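Local coordinates for binding domain (Hc) of Paraclostridial Mosquitocidal Protein 1 (Paraclostridium bifermentans, PDB 6HOX) that probably binds receptors on host nerve cells, targeting a clostridial neurotoxin active against Anopheles mosquitoes so that its light chain can enter the cytosol, at residues F105-I110 with G211-N216. Sequence-based numbering, arbitrary orientation.
Sequences FIDLGI and GNRNKN
Asp107 points its carboxylate at the backbone N-H groups of Arg213 and Asn214, each oxygen taking one of two successive amides. OD1 accepts from Arg213 N at 2.8 Å, nearly straight (164°) and on its syn lone pair; OD2 accepts from Asn214 N at 3.0 Å, also from the syn side but 25° out of the carboxylate plane. This two-pronged grip, made by a buried acid, fixes the rotation of the carboxylate. CG lies anti to the Asp107 carbonyl carbon (chi1 -70°), which carries the carboxylate across to the two amides. Arg213 bends at chi3 and brings its guanidinium back, so that NH1 adds a long, weak salt bridge to OD1 (3.4 Å), the oxygen lying at the guanidinium edge. Ile110 crosses this end at about a right angle, its CD1 modelled doubtfully close to Arg213 NH1. Nearer the start of the arginine chain, Ile106 lays CG2 against Asn214 CB (3.7 Å) and CD1 against Arg213 CB. Asn214 OD1 receives Asn216 N in an Asx turn, while the side chains of Asp107 and Asn212 touch Tyr112. A type II turn from Asp107 to Ile110 is thereby joined to the loop entering strand 218-227, a side-chain-to-backbone tie between loops of the lectin-like jelly-roll HCN subdomain of clostridial neurotoxins.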
# COMPACT_ATOMS: atom_id res chain seq x y z
N PHE A 105 1.87 -0.67 -21.50
CA PHE A 105 1.04 -0.03 -22.55
C PHE A 105 0.87 -1.00 -23.73
O PHE A 105 -0.03 -0.82 -24.53
CB PHE A 105 1.61 1.34 -22.92
CG PHE A 105 1.09 2.48 -22.06
CD1 PHE A 105 1.53 2.65 -20.76
CD2 PHE A 105 0.14 3.37 -22.55
CE1 PHE A 105 1.04 3.68 -19.98
CE2 PHE A 105 -0.34 4.41 -21.77
CZ PHE A 105 0.11 4.56 -20.48
N ILE A 106 1.71 -2.04 -23.79
CA ILE A 106 1.56 -3.12 -24.75
C ILE A 106 0.24 -3.86 -24.48
O ILE A 106 -0.23 -4.57 -25.35
CB ILE A 106 2.76 -4.08 -24.73
CG1 ILE A 106 2.79 -4.95 -25.99
CG2 ILE A 106 2.76 -4.95 -23.48
CD1 ILE A 106 3.94 -5.93 -26.04
N ASP A 107 -0.34 -3.68 -23.29
CA ASP A 107 -1.58 -4.31 -22.89
C ASP A 107 -2.70 -3.27 -22.76
O ASP A 107 -3.71 -3.53 -22.10
CB ASP A 107 -1.39 -5.07 -21.57
CG ASP A 107 -0.52 -6.29 -21.72
OD1 ASP A 107 -0.71 -7.01 -22.73
OD2 ASP A 107 0.35 -6.51 -20.84
N LEU A 108 -2.52 -2.11 -23.40
CA LEU A 108 -3.50 -1.04 -23.33
C LEU A 108 -4.83 -1.58 -23.87
O LEU A 108 -4.87 -2.20 -24.91
CB LEU A 108 -2.98 0.15 -24.15
CG LEU A 108 -3.84 1.41 -24.17
CD1 LEU A 108 -4.46 1.71 -22.82
CD2 LEU A 108 -3.02 2.61 -24.63
N GLY A 109 -5.91 -1.39 -23.09
CA GLY A 109 -7.25 -1.75 -23.50
C GLY A 109 -7.52 -3.25 -23.47
O GLY A 109 -8.63 -3.67 -23.80
N ILE A 110 -6.52 -4.04 -23.05
CA ILE A 110 -6.62 -5.51 -23.01
C ILE A 110 -6.73 -5.99 -21.56
O ILE A 110 -5.81 -5.76 -20.77
CB ILE A 110 -5.41 -6.14 -23.73
CG1 ILE A 110 -5.36 -5.75 -25.21
CG2 ILE A 110 -5.39 -7.66 -23.55
CD1 ILE A 110 -3.95 -5.64 -25.75
N GLY A 211 -2.82 -13.73 -20.40
CA GLY A 211 -3.29 -12.85 -21.47
C GLY A 211 -2.45 -11.59 -21.62
O GLY A 211 -2.62 -10.86 -22.59
N ASN A 212 -1.54 -11.35 -20.68
CA ASN A 212 -0.70 -10.15 -20.67
C ASN A 212 0.49 -10.34 -21.63
O ASN A 212 1.20 -11.34 -21.55
CB ASN A 212 -0.24 -9.82 -19.24
CG ASN A 212 0.52 -10.94 -18.58
OD1 ASN A 212 0.02 -12.07 -18.48
ND2 ASN A 212 1.74 -10.65 -18.14
N ARG A 213 0.70 -9.38 -22.54
CA ARG A 213 1.88 -9.42 -23.43
C ARG A 213 3.10 -8.84 -22.71
O ARG A 213 4.24 -9.17 -23.07
CB ARG A 213 1.58 -8.69 -24.74
CG ARG A 213 0.70 -9.48 -25.69
CD ARG A 213 0.28 -8.63 -26.87
NE ARG A 213 -1.03 -9.01 -27.38
CZ ARG A 213 -2.18 -8.79 -26.74
NH1 ARG A 213 -2.17 -8.23 -25.54
NH2 ARG A 213 -3.32 -9.14 -27.30
N ASN A 214 2.87 -8.00 -21.69
CA ASN A 214 3.97 -7.47 -20.85
C ASN A 214 4.42 -8.56 -19.88
O ASN A 214 3.83 -8.73 -18.81
CB ASN A 214 3.56 -6.21 -20.06
CG ASN A 214 4.63 -5.77 -19.08
OD1 ASN A 214 5.75 -6.24 -19.14
ND2 ASN A 214 4.28 -4.89 -18.15
N LYS A 215 5.51 -9.25 -20.22
CA LYS A 215 5.97 -10.42 -19.49
C LYS A 215 6.88 -10.03 -18.33
O LYS A 215 7.38 -10.89 -17.63
CB LYS A 215 6.69 -11.38 -20.43
CG LYS A 215 5.83 -11.92 -21.57
CD LYS A 215 4.53 -12.55 -21.15
CE LYS A 215 3.93 -13.44 -22.22
NZ LYS A 215 2.53 -13.80 -21.89
N ASN A 216 7.12 -8.73 -18.15
CA ASN A 216 7.79 -8.24 -16.96
C ASN A 216 6.77 -8.10 -15.81
O ASN A 216 7.16 -7.92 -14.69
CB ASN A 216 8.52 -6.93 -17.26
CG ASN A 216 9.64 -7.14 -18.26
OD1 ASN A 216 10.51 -7.97 -18.06
ND2 ASN A 216 9.60 -6.41 -19.36